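Local structure of ADP-ribose pyrophosphatase MutT (Rickettsia felis, 4KYX) at residues Ile19-Asn24 with Glu65-Ile70; Asn26-Gly31 with Asp123-Asn128; Glu57-Glu62 with Glu72-Ile77; Ala98-Glu103 with Trp117-Leu122. The protein probably hydrolyses nucleoside diphosphate derivatives or oxidised nucleotides such as 8-oxo-dGTP with the help of magnesium, as a Nudix-family pyrophosphatase. All blocks are in the same frame, centred on the assembly; numbering follows the deposited sequence.

Contact 1: Ile19-Asn24 with Glu65-Ile70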
loop_
_atom_site.group_PDB
_atom_site.type_symbol
_atom_site.label_atom_id
_atom_site.label_comp_id
_atom_site.label_asym_id
_atom_site.label_seq_id
_atom_site.Cartn_x
_atom_site.Cartn_y
_atom_site.Cartn_z
ATOM N N ILE A 19 -1.518 3.520 12.318
ATOM C CA ILE A 19 -2.772 4.110 12.739
ATOM C C ILE A 19 -2.631 5.468 13.427
ATOM O O ILE A 19 -1.924 5.594 14.433
ATOM C CB ILE A 19 -3.507 3.180 13.695
ATOM C CG1 ILE A 19 -3.549 1.771 13.063
ATOM C CG2 ILE A 19 -4.915 3.731 13.906
ATOM C CD1 ILE A 19 -2.439 0.834 13.527
ATOM N N LEU A 20 -3.255 6.489 12.858
ATOM C CA LEU A 20 -3.410 7.750 13.544
ATOM C C LEU A 20 -4.652 7.638 14.437
ATOM O O LEU A 20 -5.769 7.749 13.988
ATOM C CB LEU A 20 -3.534 8.926 12.611
ATOM C CG LEU A 20 -2.537 9.007 11.459
ATOM C CD1 LEU A 20 -2.656 10.359 10.750
ATOM C CD2 LEU A 20 -1.146 8.832 12.029
ATOM N N ILE A 21 -4.398 7.495 15.740
ATOM C CA ILE A 21 -5.436 7.331 16.733
ATOM C C ILE A 21 -5.707 8.703 17.308
ATOM O O ILE A 21 -4.766 9.397 17.786
ATOM C CB ILE A 21 -4.999 6.473 17.925
ATOM C CG1 ILE A 21 -4.478 5.119 17.485
ATOM C CG2 ILE A 21 -6.167 6.291 18.886
ATOM C CD1 ILE A 21 -3.627 4.476 18.551
ATOM N N PHE A 22 -6.979 9.090 17.235
ATOM C CA PHE A 22 -7.439 10.387 17.727
ATOM C C PHE A 22 -8.234 10.275 18.997
ATOM O O PHE A 22 -8.958 9.306 19.214
ATOM C CB PHE A 22 -8.306 11.095 16.711
ATOM C CG PHE A 22 -7.566 11.644 15.544
ATOM C CD1 PHE A 22 -7.047 10.824 14.568
ATOM C CD2 PHE A 22 -7.417 13.010 15.391
ATOM C CE1 PHE A 22 -6.364 11.349 13.488
ATOM C CE2 PHE A 22 -6.753 13.536 14.296
ATOM C CZ PHE A 22 -6.223 12.710 13.344
ATOM N N ASN A 23 -8.106 11.282 19.854
ATOM C CA ASN A 23 -8.913 11.376 21.089
ATOM C C ASN A 23 -10.083 12.345 20.887
ATOM O O ASN A 23 -10.260 12.859 19.809
ATOM C CB ASN A 23 -8.034 11.715 22.333
ATOM C CG ASN A 23 -7.447 13.128 22.323
ATOM O OD1 ASN A 23 -7.775 14.007 21.511
ATOM N ND2 ASN A 23 -6.521 13.335 23.230
ATOM N N ASN A 24 -10.882 12.612 21.925
ATOM C CA ASN A 24 -11.963 13.600 21.810
ATOM C C ASN A 24 -11.567 15.064 21.478
ATOM O O ASN A 24 -12.385 15.837 20.960
ATOM C CB ASN A 24 -12.806 13.549 23.087
ATOM C CG ASN A 24 -13.417 12.159 23.313
ATOM O OD1 ASN A 24 -13.562 11.379 22.364
ATOM N ND2 ASN A 24 -13.781 11.850 24.556
ATOM N N GLU A 65 -3.577 -4.139 20.981
ATOM C CA GLU A 65 -2.368 -4.813 21.488
ATOM C C GLU A 65 -1.348 -3.829 22.075
ATOM O O GLU A 65 -0.652 -4.155 23.016
ATOM C CB GLU A 65 -1.652 -5.612 20.386
ATOM C CG GLU A 65 -2.298 -6.941 20.093
ATOM C CD GLU A 65 -1.670 -7.641 18.907
ATOM O OE1 GLU A 65 -0.610 -7.168 18.397
ATOM O OE2 GLU A 65 -2.241 -8.661 18.475
ATOM N N GLU A 66 -1.207 -2.658 21.452
ATOM C CA GLU A 66 -0.126 -1.723 21.815
ATOM C C GLU A 66 -0.481 -0.693 22.929
ATOM O O GLU A 66 0.399 -0.278 23.699
ATOM C CB GLU A 66 0.375 -1.008 20.551
ATOM C CG GLU A 66 1.020 -1.982 19.578
ATOM C CD GLU A 66 1.324 -1.372 18.247
ATOM O OE1 GLU A 66 0.901 -0.229 17.997
ATOM O OE2 GLU A 66 1.903 -2.091 17.378
ATOM N N THR A 67 -1.754 -0.301 22.983
ATOM C CA THR A 67 -2.197 0.872 23.704
ATOM C C THR A 67 -3.392 0.596 24.611
ATOM O O THR A 67 -3.781 1.484 25.340
ATOM C CB THR A 67 -2.611 2.016 22.752
ATOM O OG1 THR A 67 -3.823 1.623 22.065
ATOM C CG2 THR A 67 -1.508 2.337 21.780
ATOM N N ASN A 68 -4.002 -0.583 24.519
ATOM C CA ASN A 68 -5.265 -0.922 25.215
ATOM C C ASN A 68 -6.489 -0.134 24.730
ATOM O O ASN A 68 -7.551 -0.225 25.330
ATOM C CB ASN A 68 -5.081 -0.707 26.735
ATOM C CG ASN A 68 -5.994 -1.534 27.598
ATOM O OD1 ASN A 68 -6.229 -2.680 27.332
ATOM N ND2 ASN A 68 -6.486 -0.945 28.694
ATOM N N LEU A 69 -6.351 0.607 23.638
ATOM C CA LEU A 69 -7.402 1.454 23.142
ATOM C C LEU A 69 -8.209 0.704 22.096
ATOM O O LEU A 69 -7.672 -0.102 21.334
ATOM C CB LEU A 69 -6.855 2.723 22.500
ATOM C CG LEU A 69 -6.104 3.661 23.428
ATOM C CD1 LEU A 69 -5.396 4.810 22.734
ATOM C CD2 LEU A 69 -7.082 4.161 24.481
ATOM N N ILE A 70 -9.502 0.995 22.092
ATOM C CA ILE A 70 -10.442 0.409 21.151
ATOM C C ILE A 70 -10.783 1.488 20.154
ATOM O O ILE A 70 -11.355 2.537 20.519
ATOM C CB ILE A 70 -11.736 -0.086 21.897
ATOM C CG1 ILE A 70 -11.392 -1.272 22.770
ATOM C CG2 ILE A 70 -12.777 -0.426 20.869
ATOM C CD1 ILE A 70 -12.557 -1.760 23.654
#

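Contact 2: Asn26-Gly31 with Asp123-Asn128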
loop_
_atom_site.group_PDB
_atom_site.type_symbol
_atom_site.label_atom_id
_atom_site.label_comp_id
_atom_site.label_asym_id
_atom_site.label_seq_id
_atom_site.Cartn_x
_atom_site.Cartn_y
_atom_site.Cartn_z
ATOM N N ASN A 26 -9.331 15.727 19.282
ATOM C CA ASN A 26 -8.647 15.602 17.996
ATOM C C ASN A 26 -7.111 15.693 18.008
ATOM O O ASN A 26 -6.461 16.034 16.997
ATOM C CB ASN A 26 -9.247 16.572 16.970
ATOM C CG ASN A 26 -10.736 16.363 16.811
ATOM O OD1 ASN A 26 -11.253 15.257 17.012
ATOM N ND2 ASN A 26 -11.441 17.428 16.486
ATOM N N GLU A 27 -6.544 15.275 19.123
ATOM C CA GLU A 27 -5.124 15.044 19.226
ATOM C C GLU A 27 -4.813 13.615 18.774
ATOM O O GLU A 27 -5.639 12.697 18.923
ATOM C CB GLU A 27 -4.650 15.253 20.667
ATOM C CG GLU A 27 -5.161 16.562 21.268
ATOM C CD GLU A 27 -4.866 16.692 22.747
ATOM O OE1 GLU A 27 -5.062 15.722 23.528
ATOM O OE2 GLU A 27 -4.487 17.807 23.155
ATOM N N ILE A 28 -3.599 13.420 18.328
ATOM C CA ILE A 28 -3.151 12.099 17.873
ATOM C C ILE A 28 -2.137 11.495 18.833
ATOM O O ILE A 28 -1.346 12.202 19.547
ATOM C CB ILE A 28 -2.537 12.135 16.472
ATOM C CG1 ILE A 28 -1.321 13.059 16.482
ATOM C CG2 ILE A 28 -3.564 12.596 15.456
ATOM C CD1 ILE A 28 -0.548 12.977 15.195
ATOM N N LEU A 29 -2.176 10.179 18.907
ATOM C CA LEU A 29 -1.372 9.440 19.874
ATOM C C LEU A 29 -0.073 9.089 19.165
ATOM O O LEU A 29 -0.101 8.541 18.077
ATOM C CB LEU A 29 -2.090 8.156 20.321
ATOM C CG LEU A 29 -1.395 7.468 21.510
ATOM C CD1 LEU A 29 -1.743 8.269 22.764
ATOM C CD2 LEU A 29 -1.710 6.002 21.698
ATOM N N LEU A 30 1.050 9.407 19.783
ATOM C CA LEU A 30 2.357 8.991 19.299
ATOM C C LEU A 30 3.134 8.329 20.407
ATOM O O LEU A 30 3.052 8.734 21.626
ATOM C CB LEU A 30 3.161 10.170 18.742
ATOM C CG LEU A 30 2.544 10.951 17.552
ATOM C CD1 LEU A 30 3.424 12.148 17.258
ATOM C CD2 LEU A 30 2.328 10.089 16.327
ATOM N N GLY A 31 3.958 7.354 19.984
ATOM C CA GLY A 31 4.815 6.559 20.863
ATOM C C GLY A 31 6.261 6.915 20.694
ATOM O O GLY A 31 6.765 6.946 19.541
ATOM N N ASP A 123 -0.915 20.663 15.366
ATOM C CA ASP A 123 -0.085 21.852 15.144
ATOM C C ASP A 123 1.072 21.932 16.114
ATOM O O ASP A 123 1.737 22.964 16.211
ATOM C CB ASP A 123 -0.942 23.116 15.231
ATOM C CG ASP A 123 -1.812 23.143 16.469
ATOM O OD1 ASP A 123 -1.321 23.478 17.569
ATOM O OD2 ASP A 123 -3.005 22.809 16.328
ATOM N N ASN A 124 1.291 20.863 16.878
ATOM C CA ASN A 124 2.364 20.802 17.834
ATOM C C ASN A 124 3.045 19.439 17.811
ATOM O O ASN A 124 3.409 18.921 18.858
ATOM C CB ASN A 124 1.794 21.082 19.229
ATOM C CG ASN A 124 2.858 21.201 20.293
ATOM O OD1 ASN A 124 3.937 21.707 20.056
ATOM N ND2 ASN A 124 2.534 20.753 21.493
ATOM N N LEU A 125 3.205 18.841 16.625
ATOM C CA LEU A 125 3.877 17.552 16.528
ATOM C C LEU A 125 5.373 17.668 16.801
ATOM O O LEU A 125 6.006 18.705 16.544
ATOM C CB LEU A 125 3.662 16.885 15.159
ATOM C CG LEU A 125 2.259 16.424 14.815
ATOM C CD1 LEU A 125 2.299 15.575 13.550
ATOM C CD2 LEU A 125 1.632 15.669 15.978
ATOM N N PRO A 126 5.955 16.605 17.363
ATOM C CA PRO A 126 7.410 16.588 17.481
ATOM C C PRO A 126 8.074 16.584 16.129
ATOM O O PRO A 126 7.447 16.234 15.134
ATOM C CB PRO A 126 7.702 15.292 18.243
ATOM C CG PRO A 126 6.397 14.735 18.683
ATOM C CD PRO A 126 5.278 15.526 18.109
ATOM N N SER A 127 9.337 17.005 16.085
ATOM C CA SER A 127 10.090 17.077 14.837
ATOM C C SER A 127 10.621 15.768 14.365
ATOM O O SER A 127 10.713 15.529 13.156
ATOM C CB SER A 127 11.348 17.969 15.027
ATOM O OG SER A 127 11.093 19.220 14.471
ATOM N N ASN A 128 11.046 14.971 15.337
ATOM C CA ASN A 128 11.724 13.707 15.143
ATOM C C ASN A 128 10.703 12.560 14.949
ATOM O O ASN A 128 10.503 11.732 15.807
ATOM C CB ASN A 128 12.602 13.408 16.377
ATOM C CG ASN A 128 11.940 13.797 17.711
ATOM O OD1 ASN A 128 11.272 14.850 17.839
ATOM N ND2 ASN A 128 12.189 12.993 18.737
#

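Contact 3: Glu57-Glu62 with Glu72-Ile77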
loop_
_atom_site.group_PDB
_atom_site.type_symbol
_atom_site.label_atom_id
_atom_site.label_comp_id
_atom_site.label_asym_id
_atom_site.label_seq_id
_atom_site.Cartn_x
_atom_site.Cartn_y
_atom_site.Cartn_z
ATOM N N GLU A 57 -8.952 -4.679 10.064
ATOM C CA GLU A 57 -8.770 -5.667 11.156
ATOM C C GLU A 57 -7.397 -5.467 11.828
ATOM O O GLU A 57 -7.255 -5.502 13.040
ATOM C CB GLU A 57 -8.851 -7.109 10.638
ATOM C CG GLU A 57 -10.239 -7.590 10.364
ATOM C CD GLU A 57 -10.323 -8.861 9.503
ATOM O OE1 GLU A 57 -9.315 -9.296 8.862
ATOM O OE2 GLU A 57 -11.456 -9.418 9.479
ATOM N N CYS A 58 -6.384 -5.267 10.978
ATOM C CA CYS A 58 -5.026 -5.162 11.461
ATOM C C CYS A 58 -4.907 -3.932 12.333
ATOM O O CYS A 58 -4.362 -3.992 13.439
ATOM C CB CYS A 58 -4.071 -5.150 10.256
ATOM S SG CYS A 58 -2.349 -4.903 10.774
ATOM N N ALA A 59 -5.453 -2.822 11.852
ATOM C CA ALA A 59 -5.435 -1.533 12.558
ATOM C C ALA A 59 -6.081 -1.648 13.943
ATOM O O ALA A 59 -5.441 -1.320 14.991
ATOM C CB ALA A 59 -6.114 -0.456 11.743
ATOM N N ILE A 60 -7.298 -2.176 13.969
ATOM C CA ILE A 60 -7.975 -2.419 15.235
ATOM C C ILE A 60 -7.162 -3.318 16.225
ATOM O O ILE A 60 -6.985 -2.965 17.394
ATOM C CB ILE A 60 -9.419 -2.938 15.035
ATOM C CG1 ILE A 60 -10.262 -1.883 14.302
ATOM C CG2 ILE A 60 -10.056 -3.270 16.375
ATOM C CD1 ILE A 60 -11.574 -2.425 13.767
ATOM N N ARG A 61 -6.679 -4.452 15.764
ATOM C CA ARG A 61 -5.869 -5.386 16.535
ATOM C C ARG A 61 -4.589 -4.712 17.086
ATOM O O ARG A 61 -4.309 -4.756 18.327
ATOM C CB ARG A 61 -5.463 -6.571 15.663
ATOM C CG ARG A 61 -4.553 -7.521 16.387
ATOM C CD ARG A 61 -4.260 -8.742 15.575
ATOM N NE ARG A 61 -3.523 -8.448 14.353
ATOM C CZ ARG A 61 -2.257 -8.064 14.277
ATOM N NH1 ARG A 61 -1.519 -7.867 15.367
ATOM N NH2 ARG A 61 -1.709 -7.858 13.084
ATOM N N GLU A 62 -3.852 -4.067 16.201
ATOM C CA GLU A 62 -2.555 -3.465 16.574
ATOM C C GLU A 62 -2.723 -2.386 17.627
ATOM O O GLU A 62 -1.980 -2.357 18.643
ATOM C CB GLU A 62 -1.867 -2.947 15.335
ATOM C CG GLU A 62 -1.335 -4.121 14.532
ATOM C CD GLU A 62 -0.487 -3.732 13.368
ATOM O OE1 GLU A 62 -0.543 -2.565 12.857
ATOM O OE2 GLU A 62 0.173 -4.677 12.867
ATOM N N GLU A 72 -12.696 2.465 16.414
ATOM C CA GLU A 72 -13.754 2.039 15.528
ATOM C C GLU A 72 -13.588 2.629 14.118
ATOM O O GLU A 72 -13.038 3.723 13.966
ATOM C CB GLU A 72 -15.140 2.396 16.099
ATOM C CG GLU A 72 -15.391 3.891 16.211
ATOM C CD GLU A 72 -16.807 4.288 16.641
ATOM O OE1 GLU A 72 -17.643 3.428 17.147
ATOM O OE2 GLU A 72 -17.062 5.520 16.504
ATOM N N ASN A 73 -14.080 1.881 13.134
ATOM C CA ASN A 73 -14.241 2.304 11.727
ATOM C C ASN A 73 -13.037 3.071 11.179
ATOM O O ASN A 73 -13.163 4.223 10.750
ATOM C CB ASN A 73 -15.501 3.138 11.577
ATOM C CG ASN A 73 -16.747 2.345 11.903
ATOM O OD1 ASN A 73 -17.585 2.797 12.650
ATOM N ND2 ASN A 73 -16.845 1.150 11.358
ATOM N N PRO A 74 -11.874 2.420 11.217
ATOM C CA PRO A 74 -10.670 3.108 10.739
ATOM C C PRO A 74 -10.826 3.425 9.263
ATOM O O PRO A 74 -11.382 2.591 8.485
ATOM C CB PRO A 74 -9.559 2.099 10.982
ATOM C CG PRO A 74 -10.232 0.794 11.110
ATOM C CD PRO A 74 -11.592 1.038 11.630
ATOM N N GLN A 75 -10.367 4.618 8.901
ATOM C CA GLN A 75 -10.459 5.182 7.582
ATOM C C GLN A 75 -9.110 5.231 6.886
ATOM O O GLN A 75 -8.128 5.699 7.420
ATOM C CB GLN A 75 -11.049 6.591 7.608
ATOM C CG GLN A 75 -12.450 6.683 8.172
ATOM C CD GLN A 75 -13.465 5.865 7.379
ATOM O OE1 GLN A 75 -13.645 6.053 6.150
ATOM N NE2 GLN A 75 -14.138 4.928 8.067
ATOM N N PHE A 76 -9.070 4.750 5.666
ATOM C CA PHE A 76 -7.813 4.724 4.867
ATOM C C PHE A 76 -7.382 6.139 4.536
ATOM O O PHE A 76 -8.185 6.939 4.051
ATOM C CB PHE A 76 -8.105 3.878 3.635
ATOM C CG PHE A 76 -6.923 3.499 2.835
ATOM C CD1 PHE A 76 -6.365 4.389 1.948
ATOM C CD2 PHE A 76 -6.429 2.237 2.896
ATOM C CE1 PHE A 76 -5.275 4.026 1.155
ATOM C CE2 PHE A 76 -5.364 1.859 2.118
ATOM C CZ PHE A 76 -4.771 2.757 1.259
ATOM N N ILE A 77 -6.141 6.521 4.837
ATOM C CA ILE A 77 -5.645 7.892 4.644
ATOM C C ILE A 77 -4.548 7.999 3.573
ATOM O O ILE A 77 -4.499 8.949 2.823
ATOM C CB ILE A 77 -5.040 8.475 5.950
ATOM C CG1 ILE A 77 -6.104 8.656 7.046
ATOM C CG2 ILE A 77 -4.308 9.798 5.701
ATOM C CD1 ILE A 77 -7.247 9.601 6.720
#

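Contact 4: Ala98-Glu103 with Trp117-Leu122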
loop_
_atom_site.group_PDB
_atom_site.type_symbol
_atom_site.label_atom_id
_atom_site.label_comp_id
_atom_site.label_asym_id
_atom_site.label_seq_id
_atom_site.Cartn_x
_atom_site.Cartn_y
_atom_site.Cartn_z
ATOM N N ALA A 98 -8.452 6.718 13.036
ATOM C CA ALA A 98 -9.643 6.374 13.774
ATOM C C ALA A 98 -9.693 7.119 15.084
ATOM O O ALA A 98 -8.648 7.447 15.674
ATOM C CB ALA A 98 -9.686 4.890 14.041
ATOM N N HIS A 99 -10.911 7.383 15.537
ATOM C CA HIS A 99 -11.107 7.845 16.910
ATOM C C HIS A 99 -11.182 6.659 17.844
ATOM O O HIS A 99 -11.773 5.626 17.500
ATOM C CB HIS A 99 -12.351 8.712 17.031
ATOM C CG HIS A 99 -12.090 10.143 16.721
ATOM N ND1 HIS A 99 -11.811 11.076 17.696
ATOM C CD2 HIS A 99 -11.968 10.782 15.534
ATOM C CE1 HIS A 99 -11.591 12.246 17.121
ATOM N NE2 HIS A 99 -11.672 12.089 15.809
ATOM N N CYS A 100 -10.519 6.774 18.986
ATOM C CA CYS A 100 -10.691 5.791 20.051
ATOM C C CYS A 100 -11.919 6.088 20.928
ATOM O O CYS A 100 -12.321 7.228 21.108
ATOM C CB CYS A 100 -9.433 5.611 20.876
ATOM S SG CYS A 100 -9.047 7.009 21.926
ATOM N N LEU A 101 -12.462 5.025 21.493
ATOM C CA LEU A 101 -13.694 5.044 22.277
ATOM C C LEU A 101 -13.457 5.063 23.789
ATOM O O LEU A 101 -14.391 5.253 24.571
ATOM C CB LEU A 101 -14.512 3.814 21.890
ATOM C CG LEU A 101 -14.974 3.793 20.435
ATOM C CD1 LEU A 101 -15.863 2.581 20.180
ATOM C CD2 LEU A 101 -15.718 5.084 20.078
ATOM N N ASN A 102 -12.225 4.839 24.220
ATOM C CA ASN A 102 -11.932 4.602 25.620
ATOM C C ASN A 102 -10.581 5.217 25.953
ATOM O O ASN A 102 -9.731 4.552 26.516
ATOM C CB ASN A 102 -11.903 3.093 25.891
ATOM C CG ASN A 102 -10.795 2.352 25.118
ATOM O OD1 ASN A 102 -10.415 2.749 24.026
ATOM N ND2 ASN A 102 -10.303 1.242 25.684
ATOM N N GLU A 103 -10.387 6.479 25.582
ATOM C CA GLU A 103 -9.066 7.089 25.701
ATOM C C GLU A 103 -8.491 7.054 27.113
ATOM O O GLU A 103 -7.267 7.002 27.278
ATOM C CB GLU A 103 -9.074 8.524 25.161
ATOM C CG GLU A 103 -9.898 9.521 25.980
ATOM C CD GLU A 103 -10.064 10.823 25.234
ATOM O OE1 GLU A 103 -10.814 10.802 24.232
ATOM O OE2 GLU A 103 -9.390 11.814 25.588
ATOM N N TRP A 117 3.621 6.636 25.539
ATOM C CA TRP A 117 2.681 7.193 24.579
ATOM C C TRP A 117 2.259 8.564 25.091
ATOM O O TRP A 117 2.298 8.797 26.315
ATOM C CB TRP A 117 1.471 6.280 24.479
ATOM C CG TRP A 117 1.800 4.915 23.874
ATOM C CD1 TRP A 117 2.134 3.799 24.557
ATOM C CD2 TRP A 117 1.836 4.557 22.496
ATOM N NE1 TRP A 117 2.397 2.787 23.716
ATOM C CE2 TRP A 117 2.173 3.204 22.437
ATOM C CE3 TRP A 117 1.670 5.266 21.307
ATOM C CZ2 TRP A 117 2.348 2.541 21.251
ATOM C CZ3 TRP A 117 1.758 4.590 20.130
ATOM C CH2 TRP A 117 2.112 3.247 20.105
ATOM N N GLN A 118 1.895 9.465 24.183
ATOM C CA GLN A 118 1.299 10.749 24.546
ATOM C C GLN A 118 0.451 11.311 23.395
ATOM O O GLN A 118 0.617 10.926 22.238
ATOM C CB GLN A 118 2.410 11.721 24.971
ATOM C CG GLN A 118 1.993 13.142 25.304
ATOM C CD GLN A 118 0.994 13.215 26.449
ATOM O OE1 GLN A 118 -0.146 12.717 26.340
ATOM N NE2 GLN A 118 1.389 13.857 27.521
ATOM N N TRP A 119 -0.526 12.138 23.756
ATOM C CA TRP A 119 -1.408 12.842 22.804
ATOM C C TRP A 119 -0.746 14.148 22.363
ATOM O O TRP A 119 -0.209 14.886 23.211
ATOM C CB TRP A 119 -2.741 13.108 23.477
ATOM C CG TRP A 119 -3.431 11.838 23.915
ATOM C CD1 TRP A 119 -3.505 11.348 25.175
ATOM C CD2 TRP A 119 -4.138 10.893 23.070
ATOM N NE1 TRP A 119 -4.232 10.164 25.186
ATOM C CE2 TRP A 119 -4.647 9.876 23.913
ATOM C CE3 TRP A 119 -4.462 10.863 21.729
ATOM C CZ2 TRP A 119 -5.375 8.804 23.427
ATOM C CZ3 TRP A 119 -5.169 9.809 21.251
ATOM C CH2 TRP A 119 -5.632 8.796 22.083
ATOM N N PHE A 120 -0.802 14.453 21.084
ATOM C CA PHE A 120 -0.205 15.665 20.499
ATOM C C PHE A 120 -1.192 16.349 19.589
ATOM O O PHE A 120 -1.853 15.684 18.777
ATOM C CB PHE A 120 1.008 15.320 19.658
ATOM C CG PHE A 120 2.161 14.794 20.458
ATOM C CD1 PHE A 120 2.289 13.446 20.677
ATOM C CD2 PHE A 120 3.112 15.653 20.979
ATOM C CE1 PHE A 120 3.352 12.941 21.384
ATOM C CE2 PHE A 120 4.179 15.154 21.723
ATOM C CZ PHE A 120 4.297 13.796 21.949
ATOM N N ALA A 121 -1.268 17.680 19.700
ATOM C CA ALA A 121 -2.039 18.466 18.768
ATOM C C ALA A 121 -1.323 18.404 17.427
ATOM O O ALA A 121 -0.085 18.357 17.358
ATOM C CB ALA A 121 -2.162 19.911 19.293
ATOM N N LEU A 122 -2.107 18.394 16.355
ATOM C CA LEU A 122 -1.551 18.342 15.027
ATOM C C LEU A 122 -0.737 19.559 14.659
ATOM O O LEU A 122 0.062 19.481 13.763
ATOM C CB LEU A 122 -2.645 18.127 14.000
ATOM C CG LEU A 122 -3.219 16.716 13.886
ATOM C CD1 LEU A 122 -4.518 16.795 13.107
ATOM C CD2 LEU A 122 -2.243 15.786 13.155
HETATM O O HOH W 1 -5.669 9.029 27.543
#

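Contact 1: Ile19-Asn24 with Glu65-Ile70
Ile-21, on strand 14-22, reaches out to meet Thr-67 and Leu-69, which lie where helix 55-67 gives way to the following loop. From its CB the side chain divides. Ile-21 CG2 lies anti to the backbone N and comes within 4.2 Å of Leu-69 CD1, the two side chains crossing at a slant. The other branch, CG1, stands beside the backbone N (chi1 -55°) and carries Ile-21 CD1 to 4.4 Å from Thr-67 CG2. A beta-branched isoleucine suits this strand position, because two arms leaving one CB can serve two neighbours at once. Thr-67 is two-faced: its methyl joins the apolar side, while OG1 accepts a hydrogen bond from Leu-69 N at 3.1 Å, an ST turn, and is also hydrogen-bonded to Val-63 O, four residues back in helix 55-67. Asn-68, with positive phi, is the first residue to leave the helical conformation, and the turn brings Leu-69 round with its CB toward the strand. Around these three buried residues, Val-63 packs on Ile-21, Leu-29 of strand 28-34 touches all three, and Trp-119 of strand 116-120 rests against Ile-21 and Leu-69, so the helix end here meets strands of both sheets.

Contact 2: Asn26-Gly31 with Asp123-Asn128
Ile-28 and Leu-30, alternate residues on the same face of strand 28-34, pack against Leu-125 and Pro-126 of the loop that follows strand 116-120. The contact is apolar throughout, and two kinds of packing make it up. The first is between aliphatic branches. Leu-125 CD2 approaches Ile-28 CD1 to 3.6 Å and lies 4.0 Å from the methylene Ile-28 CG1, the two side chains crossing nearly at right angles. With chi1 at 60°, Ile-28 CG1 sits between the backbone N and the carbonyl carbon, a position that directs CD1 at the loop. Leu-30 CD1 touches the same Leu-125 CD2 at 4.2 Å. Strand 28-34 is the middle strand of the antiparallel three-stranded sheet, between 40-43 and 116-120, and the loop passes over one face of it; Leu-29, pointing the other way, packs on Trp-117, Trp-119 and Leu-69 on the opposite face. The second kind is methyl against a proline ring: Leu-30 CD1 rests 3.9 Å from Pro-126 CD and 4.2 Å from Pro-126 CG. Proline suits a loop without regular structure, since its ring offers a compact apolar surface and its backbone has no N-H needing a partner. Phe-120 and Tyr-42, from the two flanking strands, touch Pro-126.

Contact 3: Glu57-Glu62 with Glu72-Ile77
Pro-74 meets Ile-60 and Ala-59 of helix 55-67 with its ring, and it is the residue with the largest area buried here. Pro-74 CG and Pro-74 CD both lie 4.2 Å from Ile-60 CG1; Pro-74 CD also meets Ile-60 CD1 at 4.1 Å, and Pro-74 CG reaches Ala-59 CB at 4.3 Å. Ile-60, next in buried area, crosses the ring at about a right angle. Its CB points neither at the other segment nor away from it, but CG1 lies anti to the carbonyl carbon (chi1 -62°), and the extended CG1-CD1 arm runs to the proline. The CB of Ala-59 is directed toward the proline; its short side chain lets the chains come close, with the CA atoms of Ala-59 and Pro-74 7.2 Å apart, and it also packs on Ile-19 of strand 14-22. Pro-74 rests in turn on Leu-96 and Ala-98 of strand 89-99, thus joining the helix to the five-stranded sheet. Just beside it, Gln-75 NE2 donates to Asn-73 O at 2.9 Å, from above the carbonyl plane, and ties the turn together. With purely apolar groups meeting at ordinary van der Waals distances, the contact probably rests on close fit and the burial of apolar surface rather than on directed bonds.

Contact 4: Ala98-Glu103 with Trp117-Leu122
Trp-119, on strand 116-120, presents the outer carbons of its six-membered ring to Cys-100 and Glu-103. Cys-100 SG comes within 3.9 Å of Trp-119 CH2 and lies 5.1 Å from the centroid of that ring, 68° from its normal: a sulfur-aromatic contact made obliquely. The thiol suits the place, being small, polarisable and weakly polar, so it can be buried against an indole. Beside it, Glu-103 uses its aliphatic part, CB standing 4.1 Å from Trp-119 CZ2. The polar edge of the indole is served by a water, which accepts from Trp-119 NE1 at 3.0 Å and donates to Glu-103 O at 2.6 Å, bridging the two segments.

In the next shell, torsions and backbone bonds set these groups in place. Cys-100 SG is held between the backbone N and the carbonyl carbon (chi1 71°), which turns it to the tryptophan. Glu-103 carries its carboxylate away to Asn-24, whose backbone N bonds to OE1, so the residue is polar at one end and apolar at the other. Gln-118 OE1 accepts from Trp-119 N at 2.7 Å through an in-plane lone pair. Asn-102, between the two touching residues of its segment, bonds to Ile-70 N and Asn-68 O and fixes the turn to the loop after helix 55-67. Ile-21 packs on both Cys-100 and Trp-119, and Leu-29 on Trp-119. The indole thus bridges the two sheets, an arrangement consistent with the alpha/beta/alpha sandwich of the Nudix fold, in which mixed and antiparallel sheets pack together.

Contacts 1 and 4 are the closest pair, their centres about 6 Å apart, and contact 2 lies about 9 Å from contact 4; contacts 2 and 3 are the most widely separated, with centres about 19 Å apart and no touch between them. Contacts 1 and 3 share helix 55-67 and both reach the five-stranded sheet, in which strands 14-22, 89-99 and 75-84 are successive neighbours. Contact 4 joins that sheet, through strand 89-99, to the three-stranded sheet it shares with contact 2. Along the chain, contact 1 alternates with contacts 2 and 3, while contacts 3 and 4 fall between the two segments of contact 2. Together, contacts 1 and 4 unite the helix end with both sheets of the Nudix domain.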